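Local coordinates for protein cephalosporin hydroxylase CMCI (Streptomyces clavuligerus, PDB 2BR4) that probably acts in cephamycin biosynthesis as a cephalosporin hydroxylase, and binds S-adenosylmethionine and magnesium in a Rossmann-like methyltransferase fold, at residues E[148-153]-E[174-179]; E[156-161]-E[184-189]. The protein carries 1 engineered substitution. All blocks are in the same frame, centred on the assembly; numbering follows the deposited sequence.

Contact 1: E[148-153]-E[174-179]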
loop_
_atom_site.group_PDB
_atom_site.type_symbol
_atom_site.label_atom_id
_atom_site.label_comp_id
_atom_site.label_asym_id
_atom_site.label_seq_id
_atom_site.Cartn_x
_atom_site.Cartn_y
_atom_site.Cartn_z
ATOM N N LEU E 148 14.783 44.376 -13.867
ATOM C CA LEU E 148 15.415 43.950 -12.624
ATOM C C LEU E 148 16.852 44.425 -12.554
ATOM O O LEU E 148 17.620 44.220 -13.490
ATOM C CB LEU E 148 15.417 42.425 -12.501
ATOM C CG LEU E 148 14.081 41.708 -12.314
ATOM C CD1 LEU E 148 14.336 40.227 -11.990
ATOM C CD2 LEU E 148 13.214 42.371 -11.238
ATOM N N ARG E 149 17.205 45.043 -11.430
ATOM C CA ARG E 149 18.593 45.394 -11.130
ATOM C C ARG E 149 19.453 44.127 -11.217
ATOM O O ARG E 149 18.947 43.018 -11.015
ATOM C CB ARG E 149 18.697 46.030 -9.732
ATOM C CG ARG E 149 19.932 46.915 -9.523
ATOM C CD ARG E 149 19.656 48.265 -8.849
ATOM N NE ARG E 149 19.546 49.361 -9.820
ATOM C CZ ARG E 149 18.403 49.861 -10.309
ATOM N NH1 ARG E 149 17.217 49.383 -9.935
ATOM N NH2 ARG E 149 18.447 50.857 -11.190
ATOM N N GLU E 150 20.737 44.284 -11.539
ATOM C CA GLU E 150 21.633 43.129 -11.657
ATOM C C GLU E 150 22.026 42.662 -10.257
ATOM O O GLU E 150 22.598 43.422 -9.476
ATOM C CB GLU E 150 22.882 43.439 -12.510
ATOM C CG GLU E 150 23.194 42.428 -13.624
ATOM C CD GLU E 150 22.731 40.999 -13.325
ATOM O OE1 GLU E 150 23.405 40.284 -12.546
ATOM O OE2 GLU E 150 21.686 40.580 -13.872
ATOM N N MET E 151 21.708 41.405 -9.959
ATOM C CA MET E 151 21.854 40.854 -8.619
ATOM C C MET E 151 23.187 40.130 -8.454
ATOM O O MET E 151 23.802 39.708 -9.433
ATOM C CB MET E 151 20.720 39.868 -8.331
ATOM C CG MET E 151 19.314 40.327 -8.738
ATOM S SD MET E 151 18.360 39.029 -9.612
ATOM C CE MET E 151 17.803 39.955 -11.029
ATOM N N ALA E 152 23.616 39.984 -7.202
ATOM C CA ALA E 152 24.813 39.225 -6.873
ATOM C C ALA E 152 24.527 37.725 -6.911
ATOM O O ALA E 152 23.389 37.284 -6.752
ATOM C CB ALA E 152 25.330 39.624 -5.508
ATOM N N HIS E 153 25.585 36.951 -7.124
ATOM C CA HIS E 153 25.500 35.503 -7.250
ATOM C C HIS E 153 26.348 34.877 -6.140
ATOM O O HIS E 153 27.184 35.567 -5.568
ATOM C CB HIS E 153 25.997 35.083 -8.635
ATOM C CG HIS E 153 25.254 35.737 -9.760
ATOM N ND1 HIS E 153 24.554 35.021 -10.706
ATOM C CD2 HIS E 153 25.093 37.043 -10.083
ATOM C CE1 HIS E 153 23.999 35.857 -11.564
ATOM N NE2 HIS E 153 24.308 37.090 -11.207
ATOM N N ASP E 174 20.171 32.839 -20.520
ATOM C CA ASP E 174 20.885 33.737 -21.427
ATOM C C ASP E 174 21.111 35.145 -20.868
ATOM O O ASP E 174 21.881 35.908 -21.446
ATOM C CB ASP E 174 20.132 33.845 -22.767
ATOM C CG ASP E 174 20.321 32.616 -23.661
ATOM O OD1 ASP E 174 21.370 31.939 -23.556
ATOM O OD2 ASP E 174 19.472 32.254 -24.510
ATOM N N HIS E 175 20.455 35.498 -19.763
ATOM C CA HIS E 175 20.515 36.874 -19.242
ATOM C C HIS E 175 20.801 37.015 -17.734
ATOM O O HIS E 175 20.974 38.137 -17.254
ATOM C CB HIS E 175 19.210 37.622 -19.577
ATOM C CG HIS E 175 19.031 37.918 -21.035
ATOM N ND1 HIS E 175 19.964 38.614 -21.775
ATOM C CD2 HIS E 175 18.024 37.618 -21.888
ATOM C CE1 HIS E 175 19.541 38.725 -23.022
ATOM N NE2 HIS E 175 18.365 38.130 -23.117
ATOM N N LEU E 176 20.881 35.906 -16.997
ATOM C CA LEU E 176 20.864 35.963 -15.531
ATOM C C LEU E 176 21.638 34.843 -14.821
ATOM O O LEU E 176 22.405 35.109 -13.905
ATOM C CB LEU E 176 19.412 35.964 -15.045
ATOM C CG LEU E 176 19.138 36.071 -13.541
ATOM C CD1 LEU E 176 19.941 37.183 -12.878
ATOM C CD2 LEU E 176 17.651 36.290 -13.317
ATOM N N LEU E 177 21.431 33.598 -15.233
ATOM C CA LEU E 177 22.022 32.449 -14.553
ATOM C C LEU E 177 23.509 32.283 -14.882
ATOM O O LEU E 177 23.890 32.177 -16.056
ATOM C CB LEU E 177 21.263 31.170 -14.918
ATOM C CG LEU E 177 19.763 31.131 -14.588
ATOM C CD1 LEU E 177 19.159 29.851 -15.131
ATOM C CD2 LEU E 177 19.475 31.268 -13.090
ATOM N N GLU E 178 24.333 32.284 -13.833
ATOM C CA GLU E 178 25.759 31.972 -13.923
ATOM C C GLU E 178 25.974 30.522 -13.503
ATOM O O GLU E 178 25.061 29.883 -12.988
ATOM C CB GLU E 178 26.574 32.894 -13.009
ATOM C CG GLU E 178 26.824 34.283 -13.578
ATOM C CD GLU E 178 27.690 35.155 -12.674
ATOM O OE1 GLU E 178 27.852 36.357 -12.986
ATOM O OE2 GLU E 178 28.215 34.651 -11.652
ATOM N N GLU E 179 27.186 30.015 -13.707
ATOM C CA GLU E 179 27.517 28.635 -13.354
ATOM C C GLU E 179 27.344 28.394 -11.855
ATOM O O GLU E 179 27.874 29.148 -11.046
ATOM C CB GLU E 179 28.954 28.306 -13.769
ATOM C CG GLU E 179 29.456 26.958 -13.272
ATOM C CD GLU E 179 30.524 26.369 -14.172
ATOM O OE1 GLU E 179 30.174 25.510 -15.016
ATOM O OE2 GLU E 179 31.712 26.769 -14.044
#
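His153 and Glu178 lie with their CA atoms 7.6 Å apart, where residues 150-153 and 175-178 run in nearly the same direction, 19° apart. No hydrogen bond crosses between the two segments. The contact is made by one stacked pair and a small apolar patch of Met151 and Leu176. The Glu178 carboxylate lies flat over one face of the His153 imidazole. Glu178 CD sits 3.7 Å above the plane of the His153 ring, over the ring centre, and the two planes differ by only 12°. The Glu178 chain is extended beyond CG, and this carries CB and CG past ND1 before the carboxylate covers the ring. The ring is placed against Glu178 by a first torsion that sets His153 CG beside the backbone N. His153 ND1 is hydrogen-bonded to Asp181 OD2. The same OD2 accepts from the backbone N of Glu178, so one carboxylate ties both stacked residues together. The backbone O of Leu176 lies in the ring plane, at the CE1 edge. Leu176 CG is anti to the backbone N (chi1 -178°), which brings CD1 up to Met151 and Glu150. Leu176 CD1 packs 4.0 Å from Met151 CE, the two side chains crossing at about a right angle. The Glu150 carboxylate borders this patch, with OE2 3.9 Å from Leu176 CD1. Behind it, Met151 rests on Val86 and Leu176 on Phe157. The contact is near the surface and joins two loops of a Rossmann-like alpha/beta fold: one leads into strand 155-159, the other follows helix 165-175 on the way to strand 182-185.

Contact 2: E[156-161]-E[184-189]. With MG (magnesium ion), chain U; SAM (S-adenosylmethionine), chain V; P4C (O-acetaldehydyl-hexaethylene glycol), chain J.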
loop_
_atom_site.group_PDB
_atom_site.type_symbol
_atom_site.label_atom_id
_atom_site.label_comp_id
_atom_site.label_asym_id
_atom_site.label_seq_id
_atom_site.Cartn_x
_atom_site.Cartn_y
_atom_site.Cartn_z
ATOM N N ILE E 156 19.468 31.740 -6.777
ATOM C CA ILE E 156 18.465 30.676 -6.868
ATOM C C ILE E 156 17.167 31.293 -7.380
ATOM O O ILE E 156 16.606 32.184 -6.754
ATOM C CB ILE E 156 18.242 29.996 -5.503
ATOM C CG1 ILE E 156 19.533 29.324 -5.020
ATOM C CG2 ILE E 156 17.114 28.958 -5.596
ATOM C CD1 ILE E 156 19.491 28.852 -3.585
ATOM N N PHE E 157 16.709 30.810 -8.528
ATOM C CA PHE E 157 15.524 31.321 -9.191
ATOM C C PHE E 157 14.456 30.240 -9.086
ATOM O O PHE E 157 14.662 29.121 -9.562
ATOM C CB PHE E 157 15.853 31.618 -10.663
ATOM C CG PHE E 157 14.790 32.396 -11.387
ATOM C CD1 PHE E 157 14.902 33.770 -11.546
ATOM C CD2 PHE E 157 13.681 31.752 -11.921
ATOM C CE1 PHE E 157 13.916 34.490 -12.223
ATOM C CE2 PHE E 157 12.697 32.463 -12.601
ATOM C CZ PHE E 157 12.813 33.830 -12.752
ATOM N N ILE E 158 13.324 30.583 -8.470
ATOM C CA ILE E 158 12.260 29.625 -8.167
ATOM C C ILE E 158 10.966 29.992 -8.894
ATOM O O ILE E 158 10.389 31.053 -8.658
ATOM C CB ILE E 158 11.991 29.585 -6.643
ATOM C CG1 ILE E 158 13.277 29.293 -5.868
ATOM C CG2 ILE E 158 10.952 28.528 -6.312
ATOM C CD1 ILE E 158 13.176 29.571 -4.375
ATOM N N ASP E 159 10.513 29.110 -9.777
ATOM C CA ASP E 159 9.205 29.258 -10.396
ATOM C C ASP E 159 8.084 28.727 -9.503
ATOM O O ASP E 159 7.950 27.519 -9.300
ATOM C CB ASP E 159 9.154 28.544 -11.742
ATOM C CG ASP E 159 7.878 28.849 -12.497
ATOM O OD1 ASP E 159 7.502 28.071 -13.406
ATOM O OD2 ASP E 159 7.187 29.859 -12.238
ATOM N N ASP E 160 7.274 29.640 -8.983
ATOM C CA ASP E 160 6.085 29.280 -8.213
ATOM C C ASP E 160 4.816 29.894 -8.792
ATOM O O ASP E 160 3.810 29.975 -8.106
ATOM C CB ASP E 160 6.253 29.700 -6.759
ATOM C CG ASP E 160 6.734 28.576 -5.892
ATOM O OD1 ASP E 160 6.027 27.542 -5.805
ATOM O OD2 ASP E 160 7.813 28.653 -5.261
ATOM N N ALA E 161 4.875 30.309 -10.055
ATOM C CA ALA E 161 3.734 30.871 -10.780
ATOM C C ALA E 161 3.299 29.982 -11.959
ATOM O O ALA E 161 2.128 29.988 -12.355
ATOM C CB ALA E 161 4.081 32.272 -11.280
ATOM N N ILE E 184 14.664 26.298 -10.187
ATOM C CA ILE E 184 13.783 25.314 -9.585
ATOM C C ILE E 184 12.340 25.527 -10.026
ATOM O O ILE E 184 11.775 26.598 -9.838
ATOM C CB ILE E 184 13.925 25.375 -8.056
ATOM C CG1 ILE E 184 15.353 24.974 -7.667
ATOM C CG2 ILE E 184 12.921 24.451 -7.378
ATOM C CD1 ILE E 184 15.741 25.326 -6.260
ATOM N N ILE E 185 11.764 24.491 -10.634
ATOM C CA ILE E 185 10.354 24.471 -11.007
ATOM C C ILE E 185 9.568 23.652 -9.984
ATOM O O ILE E 185 9.626 22.423 -9.985
ATOM C CB ILE E 185 10.184 23.872 -12.415
ATOM C CG1 ILE E 185 10.932 24.718 -13.454
ATOM C CG2 ILE E 185 8.693 23.769 -12.777
ATOM C CD1 ILE E 185 11.194 23.990 -14.786
ATOM N N GLU E 186 8.835 24.336 -9.114
ATOM C CA GLU E 186 8.042 23.664 -8.093
ATOM C C GLU E 186 6.740 23.130 -8.688
ATOM O O GLU E 186 6.181 23.722 -9.606
ATOM C CB GLU E 186 7.768 24.599 -6.903
ATOM C CG GLU E 186 9.042 25.104 -6.214
ATOM C CD GLU E 186 8.809 25.782 -4.859
ATOM O OE1 GLU E 186 7.653 25.919 -4.411
ATOM O OE2 GLU E 186 9.802 26.186 -4.222
ATOM N N ASP E 187 6.332 21.958 -8.201
ATOM C CA ASP E 187 5.004 21.360 -8.399
ATOM C C ASP E 187 4.666 20.786 -9.775
ATOM O O ASP E 187 4.064 19.716 -9.853
ATOM C CB ASP E 187 3.911 22.344 -7.988
ATOM C CG ASP E 187 4.056 22.789 -6.566
ATOM O OD1 ASP E 187 3.976 21.910 -5.676
ATOM O OD2 ASP E 187 4.274 23.984 -6.250
ATOM N N MET E 188 5.050 21.482 -10.840
ATOM C CA MET E 188 4.468 21.269 -12.162
ATOM C C MET E 188 5.065 20.126 -12.976
ATOM O O MET E 188 4.369 19.548 -13.807
ATOM C CB MET E 188 4.585 22.546 -12.990
ATOM C CG MET E 188 3.876 23.725 -12.399
ATOM S SD MET E 188 2.069 23.600 -12.465
ATOM C CE MET E 188 1.752 23.001 -10.875
ATOM N N ILE E 189 6.340 19.814 -12.774
ATOM C CA ILE E 189 7.023 18.887 -13.684
ATOM C C ILE E 189 6.324 17.529 -13.816
ATOM O O ILE E 189 6.109 17.082 -14.930
ATOM C CB ILE E 189 8.540 18.736 -13.331
ATOM C CG1 ILE E 189 9.396 19.522 -14.333
ATOM C CG2 ILE E 189 8.985 17.280 -13.363
ATOM C CD1 ILE E 189 10.026 20.739 -13.772
HETATM MG MG MG U . 3.377 26.173 -6.039
HETATM N N SAM V . 5.924 31.972 -2.873
HETATM C CA SAM V . 4.739 31.256 -2.414
HETATM C C SAM V . 5.082 30.336 -1.242
HETATM O O SAM V . 5.722 29.298 -1.408
HETATM O OXT SAM V . 4.735 30.602 -0.087
HETATM C CB SAM V . 4.139 30.456 -3.571
HETATM C CG SAM V . 3.330 31.276 -4.586
HETATM S SD SAM V . 1.638 30.667 -4.868
HETATM C CE SAM V . 1.976 28.939 -5.289
HETATM C "C5'" SAM V . 1.203 31.242 -6.532
HETATM C "C4'" SAM V . 1.274 32.745 -6.756
HETATM O "O4'" SAM V . 1.598 32.964 -8.116
HETATM C "C3'" SAM V . -0.047 33.461 -6.488
HETATM O "O3'" SAM V . 0.155 34.529 -5.594
HETATM C "C2'" SAM V . -0.514 33.965 -7.842
HETATM O "O2'" SAM V . -1.092 35.252 -7.803
HETATM C "C1'" SAM V . 0.772 33.982 -8.650
HETATM N N9 SAM V . 0.525 33.849 -10.104
HETATM C C8 SAM V . -0.301 32.965 -10.756
HETATM N N7 SAM V . -0.221 33.211 -12.085
HETATM C C5 SAM V . 0.639 34.238 -12.293
HETATM C C6 SAM V . 1.091 34.894 -13.441
HETATM N N6 SAM V . 0.669 34.538 -14.651
HETATM N N1 SAM V . 1.995 35.930 -13.320
HETATM C C2 SAM V . 2.451 36.326 -12.080
HETATM N N3 SAM V . 2.008 35.673 -10.949
HETATM C C4 SAM V . 1.115 34.650 -11.052
HETATM O O1 P4C J . -10.185 18.499 -19.143
HETATM C C2 P4C J . -9.909 19.492 -18.231
HETATM C C3 P4C J . -9.004 19.476 -17.269
HETATM O O4 P4C J . -9.000 20.613 -16.377
HETATM C C5 P4C J . -8.288 20.641 -15.129
HETATM C C6 P4C J . -8.384 19.346 -14.326
HETATM O O7 P4C J . -7.622 19.464 -13.125
HETATM C C8 P4C J . -7.576 18.246 -12.379
HETATM C C9 P4C J . -6.218 17.569 -12.536
HETATM O O10 P4C J . -5.185 18.320 -11.891
HETATM C C11 P4C J . -5.083 18.129 -10.479
HETATM C C12 P4C J . -3.663 18.443 -10.023
HETATM O O13 P4C J . -3.555 19.717 -9.381
HETATM C C14 P4C J . -2.197 20.004 -9.037
HETATM C C15 P4C J . -2.044 21.426 -8.516
HETATM O O16 P4C J . -1.392 22.269 -9.475
HETATM C C17 P4C J . -0.940 23.525 -8.952
HETATM C C18 P4C J . -1.064 24.609 -10.026
HETATM O O19 P4C J . -1.515 25.876 -9.519
HETATM C C20 P4C J . -0.950 26.420 -8.438
HETATM C C21 P4C J . -0.382 26.676 -7.422
HETATM O O22 P4C J . -0.034 26.892 -6.339
#
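The two parallel strands of a beta-alpha-beta unit, 155-159 and 182-185, pair side by side, with Ile158 opposite Ile184. Ile184 N donates to Phe157 O at 2.9 Å. Asp159 N donates to Ile184 O at 2.8 Å. A weak bond from Glu186 N to Asp159 O, 3.3 Å, continues the ladder past the end of strand 182-185. On the face that carries Ile158 and Ile184, Ile156 CG2 touches Ile184 CD1, and helix 67-80 covers them through Tyr73 and Met76. As in other Rossmann-like methyltransferases, the C-terminal strand ends carry the ligand site. Here the Asp160 and Glu186 carboxylates meet with planes 88° apart. Lys65 makes salt bridges to Asp160 OD2 and Glu186 OE1, while Tyr73 OH is hydrogen-bonded to Glu186 OE2. Asp187 OD2 binds the magnesium ion at 2.4 Å. Asp160, also part of the metal site, has OD1 at a long 3.0 Å from the magnesium ion. With Asp159 CG anti to the backbone N, chi1 -172°, OD2 accepts from Ala161 N above the carboxylate plane, an Asx turn. OD2 also accepts from His162 N, and OD1 is hydrogen-bonded to Thr165 OG1. Asp160 and Ala161 line the S-adenosylmethionine pocket. Met188 CE lies against the glycol chain.

The two contacts have centres about 17 Å apart and alternate along the chain: 148-153, 156-161, 174-179, then 184-189. Contact 2 pairs the two strands of the beta-alpha-beta unit in which helix 165-175 links strands 155-159 and 182-185. Contact 1 joins the loop before the first strand to the loop after the helix. It lies near the N-terminal ends of these strands, at the surface. Contact 2 lies at their C-terminal ends, its centre about 7 Å from the centre of the chain, where S-adenosylmethionine and magnesium bind. They also touch, as Leu176 CD2 packs 4.1 Å from Phe157 CD1. One unit of the mixed sheet is thus joined at the surface by loop packing and at the site by strand pairing.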